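Rieske iron-sulfur protein soxF (PDB 1JM1) carries a Rieske-type [2Fe-2S] cluster in its soluble domain and probably passes electrons within the respiratory chain of an archaeon. Local coordinates at residues Ala8-Tyr13 with Gln182-Tyr187; Val32-Tyr37 with Asn198-Asn203; Leu46-Ala51 with Gly85-Phe90; Asn62-Lys67 with Thr167-Phe172. All blocks are in the same frame, centred on the assembly; numbering follows the deposited sequence.

In the fold
Interactions 3 and 4 are buried, whereas interactions 1 and 2 are only partly so. Interaction 3 pairs strands 43-48 and 87-91 by backbone hydrogen bonds, and interaction 2 reaches the same three-stranded sheet at its outer strand 32-36, where Y33 O meets L46 N; here an asparagine side chain and waters replace a partner strand. Interactions 1 and 4 join loops and share the chain following strand 161-167: N184 of interaction 1 hydrogen-bonds Y171 and A169 of interaction 4. One hydrogen bond from a side-chain amide crosses in each, beside apolar packing in interaction 1 and a CH-pi contact in interaction 4. Y37 in segment 32-37 ties interaction 2 to both, through P11 O and Y171 OH.

Interaction 1 of 4, residues Ala8-Tyr13 with Gln182-Tyr187; sequences AGFPRY and QDNLLY
Q182 and A8 make the one hydrogen bond between segments A8-Y13 and Q182-Y187, from Q182 NE2 to A8 O at 2.9 Å. It is almost straight, 173° at the hydrogen, and uses a lone pair in the carbonyl plane of A8, with the acceptor also lying in the amide plane of Q182. The bend at the second torsion of Q182 (chi2 86°) turns its amide toward this carbonyl. The same NE2 also lies against A8 CB.

The packing contacts centre on F10 and L185. The F10 ring meets the 3-10 segment obliquely, its CE1 3.9 Å from Q182 N, while CE2 comes near N184 CB. L185 divides its two methyls: CD1 sits 3.7 Å from G9 O, and CD2 makes the apolar contacts, at 3.7 Å to P11 CD and more loosely, at 4.4 Å, to F10 CD2. The side chains of P11 and L185 pass alongside in opposite senses. G9 has phi 96°, where a CB would collide with A8 O and come close to Q182 CG.

The amide of N184 is held by the neighbouring loop: OD1 accepts from Y171 N and ND2 donates to A169 O. F10 also packs on Y37, L72 and T167.

This is loop-to-loop packing away from the iron-sulfur site: the N-terminal segment leading into strand 13-17 lies across a short 3-10 turn in the long connection after strand 161-167, with a phenylalanine and a leucine at the join.

Interaction 2 of 4, residues Val32-Tyr37 with Asn198-Asn203; sequences VYFFAY and NPSCSN
N198 lays its side-chain amide against strand 32-36 and bonds the backbone of F34 twice. OD1 accepts from F34 N at 2.8 Å, with the donor tilted 20° from the carbonyl plane, and ND2 donates to F34 O at 3.0 Å, in the plane of both groups and on a lone pair. CG stands anti to the carbonyl carbon of N198, which carries the amide toward the strand.

Y33 supplies the floor beneath this amide. Its ring, turned away from the backbone N (chi1 -169°), stacks on the amide, the planes 19° apart, and ND2 lies over the ring centre, 3.5 Å above it. The F34 ring presents its edge instead, its CE1 3.1 Å from S200 OG and in line with the ring plane.

One water ties the pieces together: it donates to V32 O and to N198 OD1 and accepts from S200 OG. A second accepts from N198 ND2 and is weakly bonded to Y33 OH. Further along, V32 CB is 4.3 Å from C201 SG, which is joined to C30 by a disulfide.

A leucine in place of N198 would probably leave the N-H and carbonyl of F34 without these mates and deprive the first water of an acceptor.

The chemistry therefore imitates strand pairing: along an outermost strand, a side-chain amide supplies the donor and acceptor that a facing strand would offer to F34, while the nearby disulfide fixes the C-terminal tail covalently.

Interaction 3 of 4, residues Leu46-Ala51 with Gly85-Phe90; sequences LVDLQA and GTIFAF
L49 overlaps F88, the two side chains crossing at about a right angle, with L49 CD1 3.6 Å from F88 CD1. V47 stands on the same face of the sheet as F88; its CG1 comes to the edge of the F90 ring, 4.1 Å from F90 CE1. On the other face, L46 CD2 packs on A89 CB at 3.8 Å and reaches toward I87 CG2, a layer that L153 and V21 extend.

The strands run antiparallel. V47 and F88 form the hydrogen-bonded pair, V47 N to F88 O and F88 N to V47 O, between the non-hydrogen-bonded pairs L46 with A89 and D48 with I87. Beyond these, L49 N donates to T86 O at 3.0 Å, nearly along the C=O axis, carrying the pairing into the first turn of the helix.

D48 is the N-cap of that helix. Its CG is anti to the backbone N (chi1 -177°), bringing OD1 within 3.0 Å of A51 N, while Q50 N adds a weak bond. From the face opposite A51 N, T86 OG1 donates to D48 OD1 at 3.1 Å, 55° out of the carboxylate plane. T86 CG2 meanwhile rests on Q50 CB at 3.6 Å. An alanine at D48 is likely to leave A51 N uncapped and T86 OG1 without this acceptor, so that the helix start loses its side-chain tie to T86.

The pattern is that of the middle strand of an antiparallel sheet running directly into an N-capped helix: strand 43-48 is the central one of three, and helix 49-53 begins where its pairing with 87-91 ends.

Interaction 4 of 4, residues Asn62-Lys67 with Thr167-Phe172; sequences NPYYGK and TNAPYF
Two overlapping turns, type I from N62 to Y65 and type II from Y64 to K67, fold N62-K67 back and set Y64 opposite N168, their CA atoms 6.5 Å apart.

N62 OD1 is the shared acceptor. It takes Y64 N at 3.0 Å, closing an Asx turn, and N168 ND2 at 2.8 Å; the two donors come from opposite faces of the amide, neither on a lone pair. The two asparagine side chains pass alongside in opposite senses, their amides 36° apart. The first torsion of N168 (chi1 66°) places CG between its backbone N and carbonyl carbon, from where ND2 meets N62. Its OD1 accepts from I150 N, which, with the bond to N62, helps fix the rotation of the amide.

The Y64 ring is met on two sides. A169 CB sits over one face as a CH-pi contact, 3.5 Å from the ring centroid and 11° off its normal, while N168 ND2 approaches the edge, 3.5 Å from Y64 CD1. The hydroxyl at the far end is bonded to P147 O and R146 NH1, holding the ring from beyond this contact. The Y64 side chain is about 13 Å from the [2Fe-2S] cluster.

A water accepts from N62 ND2 at 2.9 Å and donates to N168 O at 2.8 Å; N62 ND2 also bonds I75 O.

With both asparagine amides and the tyrosine hydroxyl supplied with partners, the buried polar groups are satisfied by hydrogen bonds. These directional bonds, together with the methyl on the ring, join two loops that lack strand pairing here.

Interaction 1 of 4, residues Ala8-Tyr13 with Gln182-Tyr187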
# COMPACT_ATOMS: atom_id res chain seq x y z
N ALA A 8 11.40 11.85 -7.19
CA ALA A 8 12.67 11.16 -7.42
C ALA A 8 12.58 10.23 -8.63
O ALA A 8 13.12 9.13 -8.62
CB ALA A 8 13.17 10.47 -6.21
N GLY A 9 11.98 10.69 -9.72
CA GLY A 9 11.97 9.99 -10.98
C GLY A 9 10.71 9.11 -11.24
O GLY A 9 10.58 8.59 -12.34
N PHE A 10 9.87 8.94 -10.24
CA PHE A 10 8.63 8.23 -10.38
C PHE A 10 7.62 9.04 -11.15
O PHE A 10 7.68 10.28 -11.14
CB PHE A 10 8.03 7.88 -9.05
CG PHE A 10 8.56 6.63 -8.38
CD1 PHE A 10 9.75 6.58 -7.71
CD2 PHE A 10 7.80 5.47 -8.42
CE1 PHE A 10 10.18 5.47 -7.09
CE2 PHE A 10 8.25 4.32 -7.75
CZ PHE A 10 9.44 4.33 -7.08
N PRO A 11 6.62 8.40 -11.76
CA PRO A 11 5.47 9.12 -12.35
C PRO A 11 4.54 9.60 -11.29
O PRO A 11 4.48 9.08 -10.16
CB PRO A 11 4.83 8.05 -13.21
CG PRO A 11 5.18 6.74 -12.57
CD PRO A 11 6.48 6.93 -11.90
N ARG A 12 3.77 10.62 -11.62
CA ARG A 12 2.63 11.09 -10.85
C ARG A 12 1.40 10.49 -11.52
O ARG A 12 1.06 10.83 -12.63
CB ARG A 12 2.64 12.61 -10.86
CG ARG A 12 1.45 13.28 -10.14
CD ARG A 12 1.66 14.79 -10.15
NE ARG A 12 0.55 15.49 -9.51
CZ ARG A 12 0.50 15.73 -8.22
NH1 ARG A 12 1.43 15.35 -7.34
NH2 ARG A 12 -0.58 16.38 -7.76
N TYR A 13 0.71 9.57 -10.83
CA TYR A 13 -0.40 8.80 -11.34
C TYR A 13 -1.64 9.06 -10.52
O TYR A 13 -1.62 8.88 -9.31
CB TYR A 13 -0.07 7.27 -11.29
CG TYR A 13 -1.23 6.35 -11.49
CD1 TYR A 13 -1.78 6.33 -12.79
CD2 TYR A 13 -1.83 5.56 -10.49
CE1 TYR A 13 -2.87 5.50 -13.03
CE2 TYR A 13 -2.94 4.77 -10.74
CZ TYR A 13 -3.43 4.73 -12.00
OH TYR A 13 -4.58 3.94 -12.24
N GLN A 182 13.32 3.08 -7.19
CA GLN A 182 13.16 3.32 -8.63
C GLN A 182 13.27 2.08 -9.46
O GLN A 182 12.78 2.07 -10.60
CB GLN A 182 14.18 4.39 -9.10
CG GLN A 182 13.89 5.80 -8.57
CD GLN A 182 14.51 6.06 -7.20
OE1 GLN A 182 15.07 5.20 -6.54
NE2 GLN A 182 14.42 7.33 -6.79
N ASP A 183 13.81 0.98 -8.92
CA ASP A 183 13.75 -0.30 -9.62
C ASP A 183 12.32 -0.81 -9.77
O ASP A 183 12.10 -1.77 -10.51
CB ASP A 183 14.67 -1.30 -8.97
CG ASP A 183 16.14 -1.04 -9.24
OD1 ASP A 183 16.46 -0.25 -10.18
OD2 ASP A 183 16.93 -1.65 -8.50
N ASN A 184 11.36 -0.21 -9.10
CA ASN A 184 9.95 -0.52 -9.36
C ASN A 184 9.53 -0.08 -10.75
O ASN A 184 8.50 -0.55 -11.24
CB ASN A 184 9.07 0.09 -8.30
CG ASN A 184 9.28 -0.56 -6.97
OD1 ASN A 184 9.72 -1.71 -6.91
ND2 ASN A 184 8.92 0.12 -5.88
N LEU A 185 10.31 0.76 -11.39
CA LEU A 185 10.04 1.17 -12.78
C LEU A 185 10.51 0.15 -13.78
O LEU A 185 10.26 0.32 -14.98
CB LEU A 185 10.69 2.55 -13.05
CG LEU A 185 10.16 3.68 -12.14
CD1 LEU A 185 11.10 4.88 -12.23
CD2 LEU A 185 8.74 4.05 -12.53
N LEU A 186 11.24 -0.88 -13.37
CA LEU A 186 11.66 -1.94 -14.28
C LEU A 186 10.51 -2.91 -14.55
O LEU A 186 9.79 -3.31 -13.63
CB LEU A 186 12.82 -2.71 -13.68
CG LEU A 186 14.07 -1.85 -13.41
CD1 LEU A 186 15.08 -2.71 -12.68
CD2 LEU A 186 14.69 -1.29 -14.70
N TYR A 187 10.37 -3.31 -15.79
CA TYR A 187 9.40 -4.32 -16.22
C TYR A 187 9.97 -5.69 -15.99
O TYR A 187 10.98 -6.11 -16.52
CB TYR A 187 9.12 -4.10 -17.72
CG TYR A 187 8.17 -5.16 -18.26
CD1 TYR A 187 6.82 -5.23 -17.93
CD2 TYR A 187 8.67 -6.09 -19.13
CE1 TYR A 187 5.97 -6.19 -18.43
CE2 TYR A 187 7.85 -7.09 -19.65
CZ TYR A 187 6.55 -7.08 -19.25
OH TYR A 187 5.78 -8.07 -19.83

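Interaction 2 of 4, residues Val32-Tyr37 with Asn198-Asn203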
# COMPACT_ATOMS: atom_id res chain seq x y z
N VAL A 32 -10.70 -0.38 1.26
CA VAL A 32 -9.52 -0.72 0.46
C VAL A 32 -9.85 -0.48 -0.99
O VAL A 32 -10.94 -0.81 -1.46
CB VAL A 32 -9.20 -2.27 0.69
CG1 VAL A 32 -8.12 -2.75 -0.13
CG2 VAL A 32 -8.87 -2.46 2.21
N TYR A 33 -8.88 0.10 -1.75
CA TYR A 33 -9.11 0.49 -3.13
C TYR A 33 -7.89 0.12 -3.93
O TYR A 33 -6.80 0.70 -3.75
CB TYR A 33 -9.40 1.98 -3.21
CG TYR A 33 -9.91 2.53 -4.47
CD1 TYR A 33 -11.27 2.71 -4.70
CD2 TYR A 33 -9.03 2.84 -5.54
CE1 TYR A 33 -11.75 3.21 -5.89
CE2 TYR A 33 -9.55 3.37 -6.72
CZ TYR A 33 -10.90 3.52 -6.86
OH TYR A 33 -11.44 4.12 -8.02
N PHE A 34 -8.01 -0.86 -4.83
CA PHE A 34 -6.88 -1.40 -5.56
C PHE A 34 -6.54 -0.57 -6.77
O PHE A 34 -7.44 0.02 -7.40
CB PHE A 34 -7.12 -2.85 -5.98
CG PHE A 34 -7.12 -3.80 -4.79
CD1 PHE A 34 -8.32 -4.10 -4.16
CD2 PHE A 34 -5.94 -4.34 -4.33
CE1 PHE A 34 -8.29 -4.97 -3.07
CE2 PHE A 34 -5.92 -5.21 -3.24
CZ PHE A 34 -7.09 -5.53 -2.62
N PHE A 35 -5.26 -0.57 -7.12
CA PHE A 35 -4.75 0.11 -8.31
C PHE A 35 -3.41 -0.55 -8.66
O PHE A 35 -2.97 -1.47 -7.94
CB PHE A 35 -4.61 1.63 -8.08
CG PHE A 35 -3.64 2.05 -7.04
CD1 PHE A 35 -2.38 2.54 -7.36
CD2 PHE A 35 -3.96 2.00 -5.68
CE1 PHE A 35 -1.50 3.00 -6.41
CE2 PHE A 35 -3.07 2.45 -4.72
CZ PHE A 35 -1.85 2.95 -5.07
N ALA A 36 -2.79 -0.14 -9.73
CA ALA A 36 -1.45 -0.59 -10.11
C ALA A 36 -0.55 0.61 -10.22
O ALA A 36 -0.97 1.67 -10.71
CB ALA A 36 -1.45 -1.33 -11.43
N TYR A 37 0.70 0.47 -9.76
CA TYR A 37 1.62 1.60 -9.77
C TYR A 37 3.02 1.13 -9.39
O TYR A 37 3.15 0.32 -8.47
CB TYR A 37 1.21 2.63 -8.67
CG TYR A 37 2.13 3.83 -8.60
CD1 TYR A 37 2.01 4.89 -9.49
CD2 TYR A 37 3.15 3.88 -7.64
CE1 TYR A 37 2.87 5.97 -9.44
CE2 TYR A 37 4.01 4.96 -7.60
CZ TYR A 37 3.86 6.01 -8.52
OH TYR A 37 4.75 7.05 -8.43
N ASN A 198 -12.94 -2.71 -7.77
CA ASN A 198 -13.38 -2.00 -6.59
C ASN A 198 -14.88 -1.79 -6.66
O ASN A 198 -15.35 -1.36 -7.73
CB ASN A 198 -12.68 -0.64 -6.48
CG ASN A 198 -11.17 -0.78 -6.36
OD1 ASN A 198 -10.69 -1.52 -5.48
ND2 ASN A 198 -10.44 -0.10 -7.20
N PRO A 199 -15.63 -1.99 -5.60
CA PRO A 199 -15.23 -2.51 -4.33
C PRO A 199 -15.01 -4.01 -4.38
O PRO A 199 -15.77 -4.68 -5.05
CB PRO A 199 -16.34 -2.15 -3.32
CG PRO A 199 -17.55 -2.16 -4.22
CD PRO A 199 -17.10 -1.68 -5.60
N SER A 200 -14.04 -4.51 -3.63
CA SER A 200 -13.68 -5.90 -3.61
C SER A 200 -13.85 -6.57 -2.26
O SER A 200 -13.62 -7.78 -2.14
CB SER A 200 -12.18 -5.97 -4.01
OG SER A 200 -11.40 -5.33 -2.95
N CYS A 201 -14.14 -5.84 -1.20
CA CYS A 201 -14.06 -6.42 0.15
C CYS A 201 -15.09 -7.50 0.36
O CYS A 201 -16.23 -7.46 -0.17
CB CYS A 201 -14.28 -5.36 1.21
SG CYS A 201 -13.03 -4.08 1.35
N SER A 202 -14.71 -8.44 1.17
CA SER A 202 -15.61 -9.50 1.63
C SER A 202 -15.24 -9.74 3.10
O SER A 202 -14.15 -9.40 3.55
CB SER A 202 -15.50 -10.76 0.83
OG SER A 202 -14.15 -11.29 0.96
N ASN A 203 -16.17 -10.28 3.88
CA ASN A 203 -15.87 -10.67 5.25
C ASN A 203 -15.32 -12.10 5.31
O ASN A 203 -15.97 -13.05 4.76
CB ASN A 203 -17.11 -10.58 6.15
CG ASN A 203 -17.36 -9.10 6.43
OD1 ASN A 203 -16.48 -8.33 6.73
ND2 ASN A 203 -18.63 -8.73 6.27
O HOH W 1 -11.81 -2.69 -3.31
O HOH W 2 -11.94 1.23 -9.42

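Interaction 3 of 4, residues Leu46-Ala51 with Gly85-Phe90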
# COMPACT_ATOMS: atom_id res chain seq x y z
N LEU A 46 -4.91 1.43 -1.84
CA LEU A 46 -5.20 2.48 -0.89
C LEU A 46 -5.98 1.90 0.24
O LEU A 46 -6.79 1.00 0.05
CB LEU A 46 -6.12 3.63 -1.48
CG LEU A 46 -5.81 4.37 -2.68
CD1 LEU A 46 -6.89 5.44 -2.99
CD2 LEU A 46 -4.49 5.14 -2.54
N VAL A 47 -5.78 2.45 1.44
CA VAL A 47 -6.59 2.08 2.60
C VAL A 47 -6.84 3.32 3.42
O VAL A 47 -5.90 4.10 3.69
CB VAL A 47 -5.95 0.96 3.41
CG1 VAL A 47 -4.54 1.28 3.92
CG2 VAL A 47 -6.88 0.52 4.57
N ASP A 48 -8.10 3.52 3.82
CA ASP A 48 -8.44 4.55 4.80
C ASP A 48 -8.33 3.90 6.14
O ASP A 48 -9.18 3.09 6.56
CB ASP A 48 -9.80 5.15 4.54
CG ASP A 48 -10.10 6.27 5.54
OD1 ASP A 48 -9.69 6.23 6.68
OD2 ASP A 48 -10.92 7.16 5.17
N LEU A 49 -7.22 4.19 6.88
CA LEU A 49 -6.97 3.51 8.12
C LEU A 49 -7.95 3.89 9.20
O LEU A 49 -8.15 3.06 10.14
CB LEU A 49 -5.54 3.67 8.60
CG LEU A 49 -4.46 2.92 7.79
CD1 LEU A 49 -3.08 3.18 8.34
CD2 LEU A 49 -4.68 1.40 7.79
N GLN A 50 -8.58 5.04 9.14
CA GLN A 50 -9.62 5.38 10.13
C GLN A 50 -10.89 4.62 9.85
O GLN A 50 -11.52 4.10 10.78
CB GLN A 50 -9.81 6.92 10.12
CG GLN A 50 -10.93 7.35 11.10
CD GLN A 50 -10.97 8.89 11.20
OE1 GLN A 50 -11.02 9.30 12.32
NE2 GLN A 50 -11.09 9.59 10.15
N ALA A 51 -11.32 4.54 8.57
CA ALA A 51 -12.47 3.72 8.29
C ALA A 51 -12.24 2.27 8.69
O ALA A 51 -13.13 1.60 9.22
CB ALA A 51 -12.83 3.84 6.79
N GLY A 85 -6.93 13.18 6.50
CA GLY A 85 -5.54 12.81 6.76
C GLY A 85 -5.32 11.31 6.96
O GLY A 85 -4.28 10.99 7.55
N THR A 86 -6.21 10.45 6.51
CA THR A 86 -6.19 9.06 6.95
C THR A 86 -5.99 8.05 5.83
O THR A 86 -6.11 6.85 6.09
CB THR A 86 -7.49 8.75 7.72
OG1 THR A 86 -8.58 9.08 6.86
CG2 THR A 86 -7.56 9.54 9.03
N ILE A 87 -5.70 8.49 4.61
CA ILE A 87 -5.54 7.58 3.48
C ILE A 87 -4.07 7.30 3.21
O ILE A 87 -3.26 8.25 3.05
CB ILE A 87 -6.24 8.11 2.23
CG1 ILE A 87 -7.75 8.20 2.48
CG2 ILE A 87 -5.91 7.23 1.04
CD1 ILE A 87 -8.50 8.94 1.49
N PHE A 88 -3.73 6.03 3.16
CA PHE A 88 -2.40 5.50 2.95
C PHE A 88 -2.45 4.49 1.80
O PHE A 88 -3.54 4.11 1.34
CB PHE A 88 -1.88 4.80 4.23
CG PHE A 88 -1.80 5.76 5.39
CD1 PHE A 88 -2.90 6.01 6.19
CD2 PHE A 88 -0.61 6.41 5.66
CE1 PHE A 88 -2.82 6.89 7.26
CE2 PHE A 88 -0.50 7.30 6.72
CZ PHE A 88 -1.62 7.50 7.52
N ALA A 89 -1.30 4.02 1.36
CA ALA A 89 -1.25 3.01 0.32
C ALA A 89 -0.02 2.14 0.47
O ALA A 89 1.03 2.58 0.93
CB ALA A 89 -1.26 3.67 -1.06
N PHE A 90 -0.16 0.89 0.02
CA PHE A 90 0.89 -0.12 0.13
C PHE A 90 0.95 -0.92 -1.15
O PHE A 90 -0.04 -1.11 -1.87
CB PHE A 90 0.60 -1.06 1.30
CG PHE A 90 0.59 -0.39 2.66
CD1 PHE A 90 -0.55 0.21 3.14
CD2 PHE A 90 1.77 -0.36 3.42
CE1 PHE A 90 -0.53 0.87 4.35
CE2 PHE A 90 1.77 0.27 4.66
CZ PHE A 90 0.64 0.88 5.10

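Interaction 4 of 4, residues Asn62-Lys67 with Thr167-Phe172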
# COMPACT_ATOMS: atom_id res chain seq x y z
N ASN A 62 8.20 5.75 8.32
CA ASN A 62 8.84 5.13 7.21
C ASN A 62 9.93 4.22 7.73
O ASN A 62 11.04 4.71 8.06
CB ASN A 62 9.47 6.13 6.22
CG ASN A 62 10.23 5.41 5.15
OD1 ASN A 62 10.02 4.20 4.92
ND2 ASN A 62 11.12 6.09 4.47
N PRO A 63 9.73 2.90 7.82
CA PRO A 63 10.78 2.03 8.39
C PRO A 63 12.02 1.91 7.54
O PRO A 63 13.04 1.40 8.02
CB PRO A 63 10.06 0.67 8.52
CG PRO A 63 9.06 0.70 7.45
CD PRO A 63 8.54 2.14 7.37
N TYR A 64 11.96 2.36 6.29
CA TYR A 64 13.10 2.31 5.36
C TYR A 64 13.93 3.60 5.38
O TYR A 64 14.85 3.69 4.57
CB TYR A 64 12.62 1.97 3.97
CG TYR A 64 12.14 0.58 3.77
CD1 TYR A 64 10.79 0.26 3.73
CD2 TYR A 64 13.04 -0.44 3.53
CE1 TYR A 64 10.38 -1.05 3.49
CE2 TYR A 64 12.64 -1.73 3.24
CZ TYR A 64 11.29 -2.04 3.21
OH TYR A 64 10.94 -3.31 2.87
N TYR A 65 13.68 4.53 6.31
CA TYR A 65 14.52 5.75 6.35
C TYR A 65 15.99 5.37 6.40
O TYR A 65 16.41 4.52 7.20
CB TYR A 65 14.13 6.53 7.60
CG TYR A 65 15.02 7.75 7.81
CD1 TYR A 65 14.79 8.91 7.16
CD2 TYR A 65 16.14 7.73 8.61
CE1 TYR A 65 15.59 10.04 7.34
CE2 TYR A 65 16.93 8.85 8.82
CZ TYR A 65 16.62 10.00 8.17
OH TYR A 65 17.44 11.12 8.40
N GLY A 66 16.77 6.00 5.53
CA GLY A 66 18.19 5.79 5.46
C GLY A 66 18.63 4.50 4.81
O GLY A 66 19.82 4.23 4.70
N LYS A 67 17.68 3.65 4.32
CA LYS A 67 18.05 2.41 3.68
C LYS A 67 18.30 2.55 2.20
O LYS A 67 18.87 1.65 1.57
CB LYS A 67 17.00 1.33 3.94
CG LYS A 67 16.82 1.01 5.45
CD LYS A 67 18.09 0.40 6.07
CE LYS A 67 17.65 -0.57 7.17
N THR A 167 7.53 5.32 -4.00
CA THR A 167 7.48 4.27 -2.99
C THR A 167 8.64 4.48 -2.05
O THR A 167 9.63 5.11 -2.40
CB THR A 167 7.49 2.84 -3.56
OG1 THR A 167 8.76 2.55 -4.13
CG2 THR A 167 6.41 2.66 -4.62
N ASN A 168 8.54 3.91 -0.84
CA ASN A 168 9.63 4.01 0.11
C ASN A 168 10.66 2.91 -0.04
O ASN A 168 11.72 2.96 0.61
CB ASN A 168 9.15 4.05 1.56
CG ASN A 168 8.49 2.76 2.02
OD1 ASN A 168 8.15 1.90 1.19
ND2 ASN A 168 8.26 2.64 3.32
N ALA A 169 10.42 1.92 -0.91
CA ALA A 169 11.25 0.73 -1.02
C ALA A 169 10.94 0.04 -2.30
O ALA A 169 9.82 0.19 -2.87
CB ALA A 169 10.95 -0.20 0.15
N PRO A 170 11.84 -0.80 -2.79
CA PRO A 170 11.52 -1.69 -3.92
C PRO A 170 10.48 -2.72 -3.52
O PRO A 170 10.45 -3.23 -2.39
CB PRO A 170 12.87 -2.40 -4.19
CG PRO A 170 13.57 -2.37 -2.84
CD PRO A 170 13.20 -1.04 -2.26
N TYR A 171 9.66 -3.07 -4.49
CA TYR A 171 8.74 -4.20 -4.36
C TYR A 171 9.53 -5.52 -4.36
O TYR A 171 10.75 -5.55 -4.59
CB TYR A 171 7.76 -4.18 -5.54
CG TYR A 171 6.89 -2.96 -5.65
CD1 TYR A 171 6.39 -2.59 -6.89
CD2 TYR A 171 6.51 -2.18 -4.57
CE1 TYR A 171 5.57 -1.50 -7.04
CE2 TYR A 171 5.68 -1.07 -4.72
CZ TYR A 171 5.21 -0.73 -5.95
OH TYR A 171 4.40 0.36 -6.05
N PHE A 172 8.83 -6.60 -4.08
CA PHE A 172 9.40 -7.93 -4.15
C PHE A 172 10.18 -8.14 -5.43
O PHE A 172 9.71 -7.85 -6.53
CB PHE A 172 8.24 -8.94 -4.08
CG PHE A 172 8.69 -10.38 -4.23
CD1 PHE A 172 9.41 -11.02 -3.23
CD2 PHE A 172 8.37 -11.08 -5.40
CE1 PHE A 172 9.83 -12.34 -3.38
CE2 PHE A 172 8.78 -12.43 -5.54
CZ PHE A 172 9.49 -13.00 -4.55
O HOH W 3 12.56 5.13 2.18